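Local coordinates for protein putative glycosyltransferase (GalT1) (Streptococcus parasanguinis, PDB 4PHR) that probably transfers sugar residues as a glycosyltransferase, its GT-D-fold domain holding uridine diphosphate near a manganese ion, at residues Ser156-Leu164 against Ile229-Glu237; Ser170-Ser178 against Tyr268-Gly277. One frame throughout, in Å; residues are numbered along the deposited sequence.

Contact 1. Residues Ser156-Leu164 against Ile229-Glu237. With UDP (uridine-5'-diphosphate), chain B.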
loop_
_atom_site.group_PDB
_atom_site.type_symbol
_atom_site.label_atom_id
_atom_site.label_comp_id
_atom_site.label_asym_id
_atom_site.label_seq_id
_atom_site.Cartn_x
_atom_site.Cartn_y
_atom_site.Cartn_z
ATOM N N SER A 156 -5.175 7.602 9.548
ATOM C CA SER A 156 -5.555 6.751 8.413
ATOM C C SER A 156 -7.061 6.475 8.383
ATOM O O SER A 156 -7.726 6.653 7.355
ATOM C CB SER A 156 -4.792 5.425 8.461
ATOM O OG SER A 156 -3.393 5.629 8.394
ATOM N N ARG A 157 -7.592 6.020 9.512
ATOM C CA ARG A 157 -9.030 5.783 9.672
ATOM C C ARG A 157 -9.643 5.057 8.473
ATOM O O ARG A 157 -10.676 5.457 7.911
ATOM C CB ARG A 157 -9.729 7.097 10.000
ATOM C CG ARG A 157 -9.150 7.674 11.283
ATOM C CD ARG A 157 -9.753 8.972 11.718
ATOM N NE ARG A 157 -9.224 9.306 13.037
ATOM C CZ ARG A 157 -9.972 9.625 14.085
ATOM N NH1 ARG A 157 -11.289 9.679 13.964
ATOM N NH2 ARG A 157 -9.400 9.903 15.247
ATOM N N SER A 158 -9.003 3.959 8.100
ATOM C CA SER A 158 -9.379 3.234 6.897
ATOM C C SER A 158 -10.768 2.633 7.065
ATOM O O SER A 158 -11.040 1.905 8.024
ATOM C CB SER A 158 -8.353 2.137 6.583
ATOM O OG SER A 158 -7.060 2.680 6.339
ATOM N N GLY A 159 -11.650 2.949 6.124
ATOM C CA GLY A 159 -13.007 2.444 6.153
ATOM C C GLY A 159 -13.934 3.214 7.071
ATOM O O GLY A 159 -15.128 2.953 7.106
ATOM N N VAL A 160 -13.401 4.186 7.803
ATOM C CA VAL A 160 -14.222 4.916 8.760
ATOM C C VAL A 160 -15.112 5.912 8.025
ATOM O O VAL A 160 -14.634 6.752 7.267
ATOM C CB VAL A 160 -13.372 5.622 9.830
ATOM C CG1 VAL A 160 -14.266 6.436 10.759
ATOM C CG2 VAL A 160 -12.570 4.593 10.614
ATOM N N GLY A 161 -16.414 5.797 8.244
ATOM C CA GLY A 161 -17.371 6.640 7.553
ATOM C C GLY A 161 -17.724 6.191 6.146
ATOM O O GLY A 161 -18.390 6.917 5.419
ATOM N N ASN A 162 -17.268 5.006 5.751
ATOM C CA ASN A 162 -17.661 4.434 4.466
ATOM C C ASN A 162 -17.890 2.930 4.619
ATOM O O ASN A 162 -17.679 2.380 5.704
ATOM C CB ASN A 162 -16.645 4.767 3.351
ATOM C CG ASN A 162 -15.274 4.167 3.596
ATOM O OD1 ASN A 162 -15.133 2.955 3.720
ATOM N ND2 ASN A 162 -14.247 5.013 3.613
ATOM N N ASP A 163 -18.305 2.259 3.549
ATOM C CA ASP A 163 -18.656 0.838 3.634
ATOM C C ASP A 163 -17.569 -0.111 3.125
ATOM O O ASP A 163 -17.836 -1.277 2.842
ATOM C CB ASP A 163 -19.997 0.556 2.933
ATOM C CG ASP A 163 -19.940 0.781 1.432
ATOM O OD1 ASP A 163 -18.852 1.100 0.911
ATOM O OD2 ASP A 163 -20.983 0.615 0.765
ATOM N N LEU A 164 -16.336 0.372 3.031
ATOM C CA LEU A 164 -15.258 -0.450 2.480
ATOM C C LEU A 164 -15.131 -1.829 3.144
ATOM O O LEU A 164 -14.986 -2.845 2.462
ATOM C CB LEU A 164 -13.928 0.296 2.562
ATOM C CG LEU A 164 -12.703 -0.384 1.947
ATOM C CD1 LEU A 164 -12.919 -0.662 0.457
ATOM C CD2 LEU A 164 -11.490 0.495 2.169
ATOM N N ILE A 229 -5.582 2.793 0.169
ATOM C CA ILE A 229 -6.839 2.293 -0.389
ATOM C C ILE A 229 -8.052 3.129 0.052
ATOM O O ILE A 229 -8.978 3.356 -0.728
ATOM C CB ILE A 229 -7.075 0.785 -0.067
ATOM C CG1 ILE A 229 -8.278 0.263 -0.849
ATOM C CG2 ILE A 229 -7.224 0.550 1.435
ATOM C CD1 ILE A 229 -8.088 0.358 -2.347
ATOM N N ASP A 230 -8.051 3.620 1.288
ATOM C CA ASP A 230 -9.206 4.373 1.763
ATOM C C ASP A 230 -9.445 5.667 0.986
ATOM O O ASP A 230 -10.591 5.999 0.666
ATOM C CB ASP A 230 -9.101 4.700 3.253
ATOM C CG ASP A 230 -10.313 5.463 3.753
ATOM O OD1 ASP A 230 -11.312 4.814 4.144
ATOM O OD2 ASP A 230 -10.273 6.716 3.738
ATOM N N SER A 231 -8.374 6.414 0.714
ATOM C CA SER A 231 -8.502 7.655 -0.047
ATOM C C SER A 231 -9.077 7.368 -1.419
ATOM O O SER A 231 -9.967 8.083 -1.892
ATOM C CB SER A 231 -7.143 8.339 -0.228
ATOM O OG SER A 231 -6.624 8.783 1.008
ATOM N N GLU A 232 -8.544 6.334 -2.068
ATOM C CA GLU A 232 -8.989 5.969 -3.410
ATOM C C GLU A 232 -10.462 5.559 -3.398
ATOM O O GLU A 232 -11.237 5.933 -4.289
ATOM C CB GLU A 232 -8.101 4.862 -3.971
ATOM C CG GLU A 232 -6.688 5.352 -4.311
ATOM C CD GLU A 232 -6.541 5.766 -5.769
ATOM O OE1 GLU A 232 -7.546 5.735 -6.512
ATOM O OE2 GLU A 232 -5.413 6.119 -6.180
ATOM N N TYR A 233 -10.869 4.816 -2.375
ATOM C CA TYR A 233 -12.257 4.400 -2.280
ATOM C C TYR A 233 -13.170 5.606 -2.066
ATOM O O TYR A 233 -14.236 5.695 -2.664
ATOM C CB TYR A 233 -12.448 3.362 -1.170
ATOM C CG TYR A 233 -13.821 2.739 -1.176
ATOM C CD1 TYR A 233 -14.253 1.982 -2.257
ATOM C CD2 TYR A 233 -14.696 2.919 -0.110
ATOM C CE1 TYR A 233 -15.524 1.414 -2.274
ATOM C CE2 TYR A 233 -15.964 2.353 -0.119
ATOM C CZ TYR A 233 -16.364 1.597 -1.200
ATOM O OH TYR A 233 -17.629 1.040 -1.211
ATOM N N GLU A 234 -12.755 6.542 -1.218
ATOM C CA GLU A 234 -13.556 7.747 -0.989
ATOM C C GLU A 234 -13.695 8.559 -2.277
ATOM O O GLU A 234 -14.778 9.036 -2.613
ATOM C CB GLU A 234 -12.930 8.618 0.105
ATOM C CG GLU A 234 -12.981 8.015 1.501
ATOM C CD GLU A 234 -14.201 8.427 2.280
ATOM O OE1 GLU A 234 -14.999 9.231 1.760
ATOM O OE2 GLU A 234 -14.355 7.943 3.418
ATOM N N TRP A 235 -12.595 8.709 -3.012
ATOM C CA TRP A 235 -12.648 9.438 -4.280
ATOM C C TRP A 235 -13.582 8.734 -5.273
ATOM O O TRP A 235 -14.379 9.375 -5.962
ATOM C CB TRP A 235 -11.245 9.573 -4.869
ATOM C CG TRP A 235 -10.373 10.545 -4.149
ATOM C CD1 TRP A 235 -10.770 11.679 -3.496
ATOM C CD2 TRP A 235 -8.945 10.486 -4.016
ATOM N NE1 TRP A 235 -9.681 12.330 -2.976
ATOM C CE2 TRP A 235 -8.548 11.615 -3.273
ATOM C CE3 TRP A 235 -7.964 9.582 -4.444
ATOM C CZ2 TRP A 235 -7.219 11.868 -2.950
ATOM C CZ3 TRP A 235 -6.638 9.837 -4.124
ATOM C CH2 TRP A 235 -6.279 10.974 -3.385
ATOM N N TYR A 236 -13.476 7.411 -5.334
ATOM C CA TYR A 236 -14.332 6.602 -6.193
ATOM C C TYR A 236 -15.821 6.769 -5.839
ATOM O O TYR A 236 -16.667 6.946 -6.724
ATOM C CB TYR A 236 -13.902 5.131 -6.121
ATOM C CG TYR A 236 -14.952 4.139 -6.550
ATOM C CD1 TYR A 236 -15.701 3.442 -5.608
ATOM C CD2 TYR A 236 -15.199 3.895 -7.896
ATOM C CE1 TYR A 236 -16.668 2.534 -5.996
ATOM C CE2 TYR A 236 -16.165 2.988 -8.294
ATOM C CZ TYR A 236 -16.894 2.310 -7.338
ATOM O OH TYR A 236 -17.854 1.402 -7.725
ATOM N N GLU A 237 -16.146 6.747 -4.548
ATOM C CA GLU A 237 -17.543 6.809 -4.119
ATOM C C GLU A 237 -18.161 8.169 -4.416
ATOM O O GLU A 237 -19.380 8.280 -4.598
ATOM C CB GLU A 237 -17.674 6.497 -2.625
ATOM C CG GLU A 237 -17.383 5.059 -2.247
ATOM C CD GLU A 237 -18.548 4.132 -2.516
ATOM O OE1 GLU A 237 -19.309 3.840 -1.569
ATOM O OE2 GLU A 237 -18.704 3.693 -3.671
HETATM N N1 UDP B . 1.226 6.008 7.353
HETATM C C2 UDP B . 1.196 6.026 8.726
HETATM N N3 UDP B . 2.366 6.166 9.434
HETATM C C4 UDP B . 3.570 6.282 8.780
HETATM C C5 UDP B . 3.606 6.259 7.386
HETATM C C6 UDP B . 2.397 6.265 6.699
HETATM O O2 UDP B . 0.127 5.946 9.330
HETATM O O4 UDP B . 4.596 6.377 9.462
HETATM C "C1'" UDP B . -0.029 5.775 6.623
HETATM C "C2'" UDP B . -0.714 6.922 5.929
HETATM O "O2'" UDP B . -1.471 7.680 6.850
HETATM C "C3'" UDP B . -1.588 6.174 4.947
HETATM C "C4'" UDP B . -0.735 4.970 4.583
HETATM O "O4'" UDP B . 0.292 4.884 5.573
HETATM O "O3'" UDP B . -2.757 5.717 5.591
HETATM C "C5'" UDP B . -0.132 5.098 3.189
HETATM O "O5'" UDP B . 0.710 3.977 2.956
HETATM P PA UDP B . 1.545 3.803 1.590
HETATM O O1A UDP B . 2.563 4.866 1.495
HETATM O O2A UDP B . 2.047 2.408 1.593
HETATM O O3A UDP B . 0.395 4.055 0.477
HETATM P PB UDP B . 0.370 3.910 -1.147
HETATM O O1B UDP B . 0.406 5.306 -1.673
HETATM O O2B UDP B . -0.931 3.251 -1.411
HETATM O O3B UDP B . 1.561 3.116 -1.585
HETATM O O HOH W 1 -6.082 3.457 3.557
HETATM O O HOH W 2 -15.420 9.061 5.693
HETATM O O HOH W 3 -17.653 8.697 3.003
HETATM O O HOH W 4 -19.361 4.201 1.442
HETATM O O HOH W 5 -20.744 -0.109 -1.988
#

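Contact 2. Residues Ser170-Ser178 against Tyr268-Gly277. With UDP (uridine-5'-diphosphate), chain B.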
loop_
_atom_site.group_PDB
_atom_site.type_symbol
_atom_site.label_atom_id
_atom_site.label_comp_id
_atom_site.label_asym_id
_atom_site.label_seq_id
_atom_site.Cartn_x
_atom_site.Cartn_y
_atom_site.Cartn_z
ATOM N N SER A 170 -15.392 -8.959 11.677
ATOM C CA SER A 170 -15.034 -8.108 12.799
ATOM C C SER A 170 -13.781 -7.337 12.429
ATOM O O SER A 170 -13.036 -7.735 11.526
ATOM C CB SER A 170 -14.805 -8.932 14.067
ATOM O OG SER A 170 -13.590 -9.654 13.990
ATOM N N ILE A 171 -13.555 -6.227 13.121
ATOM C CA ILE A 171 -12.367 -5.419 12.913
ATOM C C ILE A 171 -11.753 -5.045 14.246
ATOM O O ILE A 171 -12.446 -4.559 15.142
ATOM C CB ILE A 171 -12.687 -4.123 12.159
ATOM C CG1 ILE A 171 -13.263 -4.445 10.779
ATOM C CG2 ILE A 171 -11.443 -3.236 12.052
ATOM C CD1 ILE A 171 -13.627 -3.217 10.005
ATOM N N LYS A 172 -10.461 -5.314 14.375
ATOM C CA LYS A 172 -9.662 -4.792 15.471
ATOM C C LYS A 172 -8.585 -3.930 14.828
ATOM O O LYS A 172 -8.102 -4.267 13.752
ATOM C CB LYS A 172 -9.035 -5.935 16.276
ATOM C CG LYS A 172 -10.061 -6.836 16.984
ATOM C CD LYS A 172 -10.820 -6.068 18.046
ATOM C CE LYS A 172 -11.843 -6.946 18.755
ATOM N NZ LYS A 172 -12.683 -6.129 19.665
ATOM N N ARG A 173 -8.211 -2.834 15.484
ATOM C CA ARG A 173 -7.220 -1.907 14.939
ATOM C C ARG A 173 -6.079 -1.684 15.911
ATOM O O ARG A 173 -6.297 -1.476 17.105
ATOM C CB ARG A 173 -7.853 -0.543 14.627
ATOM C CG ARG A 173 -8.975 -0.582 13.623
ATOM C CD ARG A 173 -9.621 0.791 13.394
ATOM N NE ARG A 173 -10.816 0.635 12.570
ATOM C CZ ARG A 173 -10.895 0.928 11.278
ATOM N NH1 ARG A 173 -9.865 1.468 10.621
ATOM N NH2 ARG A 173 -12.041 0.709 10.648
ATOM N N LEU A 174 -4.867 -1.722 15.380
ATOM C CA LEU A 174 -3.687 -1.313 16.120
ATOM C C LEU A 174 -3.299 0.037 15.539
ATOM O O LEU A 174 -2.897 0.126 14.380
ATOM C CB LEU A 174 -2.559 -2.328 15.930
ATOM C CG LEU A 174 -1.278 -2.194 16.752
ATOM C CD1 LEU A 174 -1.593 -2.257 18.245
ATOM C CD2 LEU A 174 -0.268 -3.276 16.357
ATOM N N VAL A 175 -3.446 1.093 16.333
ATOM C CA VAL A 175 -3.302 2.445 15.800
ATOM C C VAL A 175 -1.922 2.982 16.138
ATOM O O VAL A 175 -1.581 3.145 17.306
ATOM C CB VAL A 175 -4.414 3.377 16.307
ATOM C CG1 VAL A 175 -4.234 4.777 15.759
ATOM C CG2 VAL A 175 -5.776 2.815 15.905
ATOM N N CYS A 176 -1.143 3.246 15.096
ATOM C CA CYS A 176 0.259 3.594 15.198
ATOM C C CYS A 176 0.488 5.063 14.852
ATOM O O CYS A 176 -0.453 5.772 14.473
ATOM C CB CYS A 176 1.049 2.705 14.240
ATOM S SG CYS A 176 0.778 0.917 14.502
ATOM N N PRO A 177 1.744 5.529 14.961
ATOM C CA PRO A 177 1.977 6.934 14.616
ATOM C C PRO A 177 1.704 7.217 13.142
ATOM O O PRO A 177 1.985 6.367 12.287
ATOM C CB PRO A 177 3.464 7.128 14.939
ATOM C CG PRO A 177 3.743 6.101 15.992
ATOM C CD PRO A 177 2.937 4.906 15.562
ATOM N N SER A 178 1.147 8.391 12.859
ATOM C CA SER A 178 0.843 8.802 11.493
ATOM C C SER A 178 2.089 9.206 10.719
ATOM O O SER A 178 2.057 9.332 9.502
ATOM C CB SER A 178 -0.162 9.950 11.495
ATOM O OG SER A 178 0.358 11.065 12.203
ATOM N N TYR A 268 -15.418 3.126 15.573
ATOM C CA TYR A 268 -13.975 3.136 15.364
ATOM C C TYR A 268 -13.252 2.991 16.699
ATOM O O TYR A 268 -12.372 2.143 16.856
ATOM C CB TYR A 268 -13.570 4.426 14.636
ATOM C CG TYR A 268 -12.090 4.751 14.611
ATOM C CD1 TYR A 268 -11.208 4.042 13.804
ATOM C CD2 TYR A 268 -11.586 5.809 15.360
ATOM C CE1 TYR A 268 -9.848 4.357 13.770
ATOM C CE2 TYR A 268 -10.238 6.134 15.331
ATOM C CZ TYR A 268 -9.372 5.406 14.537
ATOM O OH TYR A 268 -8.034 5.750 14.523
ATOM N N GLN A 269 -13.633 3.805 17.676
ATOM C CA GLN A 269 -12.972 3.753 18.971
ATOM C C GLN A 269 -13.049 2.357 19.580
ATOM O O GLN A 269 -12.062 1.849 20.114
ATOM C CB GLN A 269 -13.558 4.800 19.923
ATOM C CG GLN A 269 -13.415 6.227 19.409
ATOM C CD GLN A 269 -11.968 6.678 19.331
ATOM O OE1 GLN A 269 -11.110 6.174 20.055
ATOM N NE2 GLN A 269 -11.689 7.629 18.444
ATOM N N GLU A 270 -14.211 1.724 19.472
ATOM C CA GLU A 270 -14.401 0.397 20.050
ATOM C C GLU A 270 -13.595 -0.685 19.319
ATOM O O GLU A 270 -13.348 -1.757 19.865
ATOM C CB GLU A 270 -15.890 0.045 20.086
ATOM C CG GLU A 270 -16.678 0.880 21.096
ATOM C CD GLU A 270 -18.181 0.776 20.915
ATOM O OE1 GLU A 270 -18.626 0.333 19.834
ATOM O OE2 GLU A 270 -18.918 1.143 21.856
ATOM N N GLN A 271 -13.172 -0.401 18.091
ATOM C CA GLN A 271 -12.330 -1.328 17.343
ATOM C C GLN A 271 -10.857 -1.247 17.741
ATOM O O GLN A 271 -10.088 -2.168 17.483
ATOM C CB GLN A 271 -12.481 -1.091 15.836
ATOM C CG GLN A 271 -13.861 -1.435 15.299
ATOM C CD GLN A 271 -14.081 -0.992 13.856
ATOM O OE1 GLN A 271 -13.273 -0.259 13.280
ATOM N NE2 GLN A 271 -15.183 -1.440 13.266
ATOM N N ILE A 272 -10.459 -0.145 18.364
ATOM C CA ILE A 272 -9.051 0.065 18.692
ATOM C C ILE A 272 -8.597 -0.832 19.839
ATOM O O ILE A 272 -9.152 -0.782 20.937
ATOM C CB ILE A 272 -8.757 1.547 19.036
ATOM C CG1 ILE A 272 -9.098 2.459 17.846
ATOM C CG2 ILE A 272 -7.295 1.715 19.504
ATOM C CD1 ILE A 272 -8.920 3.931 18.142
ATOM N N VAL A 273 -7.590 -1.660 19.580
ATOM C CA VAL A 273 -7.075 -2.549 20.616
ATOM C C VAL A 273 -5.993 -1.850 21.439
ATOM O O VAL A 273 -5.935 -2.003 22.654
ATOM C CB VAL A 273 -6.528 -3.866 20.035
ATOM C CG1 VAL A 273 -7.573 -4.535 19.170
ATOM C CG2 VAL A 273 -5.261 -3.619 19.243
ATOM N N ALA A 274 -5.137 -1.087 20.766
ATOM C CA ALA A 274 -4.109 -0.318 21.445
ATOM C C ALA A 274 -3.608 0.794 20.537
ATOM O O ALA A 274 -3.748 0.722 19.317
ATOM C CB ALA A 274 -2.951 -1.225 21.872
ATOM N N ARG A 275 -3.031 1.819 21.152
ATOM C CA ARG A 275 -2.353 2.887 20.443
ATOM C C ARG A 275 -0.867 2.794 20.744
ATOM O O ARG A 275 -0.469 2.565 21.891
ATOM C CB ARG A 275 -2.864 4.253 20.893
ATOM C CG ARG A 275 -4.290 4.575 20.481
ATOM C CD ARG A 275 -4.617 6.027 20.822
ATOM N NE ARG A 275 -5.941 6.440 20.357
ATOM C CZ ARG A 275 -6.183 7.036 19.191
ATOM N NH1 ARG A 275 -5.188 7.290 18.343
ATOM N NH2 ARG A 275 -7.426 7.377 18.871
ATOM N N ILE A 276 -0.057 2.979 19.709
ATOM C CA ILE A 276 1.391 2.938 19.824
ATOM C C ILE A 276 1.940 4.310 19.472
ATOM O O ILE A 276 1.521 4.911 18.479
ATOM C CB ILE A 276 1.968 1.897 18.858
ATOM C CG1 ILE A 276 1.500 0.496 19.262
ATOM C CG2 ILE A 276 3.487 1.984 18.810
ATOM C CD1 ILE A 276 1.962 -0.608 18.328
ATOM N N GLY A 277 2.866 4.810 20.285
ATOM C CA GLY A 277 3.456 6.116 20.053
ATOM C C GLY A 277 3.486 6.991 21.292
ATOM O O GLY A 277 2.902 6.648 22.325
HETATM N N1 UDP B . 1.226 6.008 7.353
HETATM C C2 UDP B . 1.196 6.026 8.726
HETATM N N3 UDP B . 2.366 6.166 9.434
HETATM C C4 UDP B . 3.570 6.282 8.780
HETATM C C5 UDP B . 3.606 6.259 7.386
HETATM C C6 UDP B . 2.397 6.265 6.699
HETATM O O2 UDP B . 0.127 5.946 9.330
HETATM O O4 UDP B . 4.596 6.377 9.462
HETATM C "C1'" UDP B . -0.029 5.775 6.623
HETATM C "C2'" UDP B . -0.714 6.922 5.929
HETATM O "O2'" UDP B . -1.471 7.680 6.850
HETATM C "C3'" UDP B . -1.588 6.174 4.947
HETATM C "C4'" UDP B . -0.735 4.970 4.583
HETATM O "O4'" UDP B . 0.292 4.884 5.573
HETATM O "O3'" UDP B . -2.757 5.717 5.591
HETATM C "C5'" UDP B . -0.132 5.098 3.189
HETATM O "O5'" UDP B . 0.710 3.977 2.956
HETATM P PA UDP B . 1.545 3.803 1.590
HETATM O O1A UDP B . 2.563 4.866 1.495
HETATM O O2A UDP B . 2.047 2.408 1.593
HETATM O O3A UDP B . 0.395 4.055 0.477
HETATM P PB UDP B . 0.370 3.910 -1.147
HETATM O O1B UDP B . 0.406 5.306 -1.673
HETATM O O2B UDP B . -0.931 3.251 -1.411
HETATM O O3B UDP B . 1.561 3.116 -1.585
HETATM O O HOH W 6 -2.385 6.278 17.950
#

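Contact 1. Residues Ser156-Leu164 against Ile229-Glu237
S158 and the loop residues that follow it pack against D230, Y233 and E234, which line one side of helix 229-238. Ahead of them, S156 turns its OG to the nucleotide, sharing a hydrogen bond of 2.9 Å with the ribose O3' of UDP. S158 OG is hydrogen-bonded to E152 and linked through a water to the backbone N of D230, at the start of the helix. Two successive type II turns then carry the chain over D230, with G159 and G161 taking their positive-phi positions. In the first, G159 N donates to D230 OD1 (2.7 Å) from above the carboxylate plane. N162 ND2 reaches the same oxygen from the opposite face (3.0 Å) and gives its other hydrogen to E234 OE2 at 2.9 Å. With CG lodged between the backbone N and the carbonyl carbon (chi1 64°), the amide of N162 is carried toward the helix. Both acceptors lie within 3° of the amide plane, while OD1 receives L164 N on a lone pair, forming an Asx turn. All three bonds fix the rotation of the amide; K249, which salt-bridges D230 and E234, probably offsets the paired carboxylates. D163 OD1 comes to the edge of the Y233 ring, and its 2.4 Å hydrogen bond from Y233 OH is so short that the exact length is doubtful; K140 also bonds this hydroxyl. L164 completes the contact by laying CD1 over the centre of the Y233 ring, 3.9 Å from the centroid in a CH-pi contact, while E237 CG lies over the opposite face, offset toward the rim. The loop thus leaves strand 147-153 and bends over helix 229-238, and helix 132-140 packs on I229 through F136 and L139.

Contact 2. Residues Ser170-Ser178 against Tyr268-Gly277
R173 and Q271 both set CG anti to the carbonyl carbon (chi1 -60° and -67°) and run on extended, which brings guanidinium and amide together nearly coplanar, 13° apart. The grip is side-on: Q271 OE1 accepts from R173 NE at 2.7 Å and from R173 NH2 at 3.1 Å, both donors holding it in the guanidinium plane. Y268 stands over one face of that group with CD1, its ring steeply inclined to it, and R173 CD approaches Y268 CE1 to 3.6 Å. The remaining nitrogen, NH1, forms a salt bridge with E152, so the guanidinium is held at several points. The amide of Q271 also crosses the I171 side chain at a slant, with I171 CB against its CD and NE2 and CG2 against OE1.

Backbone bonds join the strands in parallel. R173 pairs with Q271 O and V273 N, the latter at 2.8 Å, whereas V175 N donates to A274 O and V175 O accepts from I276 N at 2.9 Å. Between the bridges R173-I272 and V175-R275 the second strand therefore spends one residue more than the first. This is a beta bulge, and V273 near its centre has helix-like backbone angles. V175 CG2 meets I272 CG1 on the face shared with R173; on the other, L174 CD1 gathers V273, A274 and I276, touching I276 CD1 at 3.9 Å, and helix 185-195 packs against L174 and I276.

Past the strand, P177 O accepts the uracil N3 of UDP in a nearly straight hydrogen bond of 2.9 Å. Strand 272-275, which follows directly on helix 266-271, forms an edge of the five-stranded parallel sheet. Placing the nucleotide at the C-terminal edge of a parallel sheet is common to Rossmann-like folds and consistent with the GT-D fold.

Contacts 1 and 2 have centres about 17 Å apart and touch directly. The backbone O of S158 lies 2.9 Å from R173 NH1, a probable hydrogen bond, and E152 of strand 147-153 bridges the two contacts. Y268 provides most of the packing: its CD1 lies 3.5 Å from V160 CG2, and its CE2 is 3.7 Å from R157 CZ. Along the chain the four segments alternate, so the contacts cross in sequence. They converge on UDP at different points, the first on the ribose and the second on the base. The manganese ion lies farther off, about 11 Å from the side chain of I229.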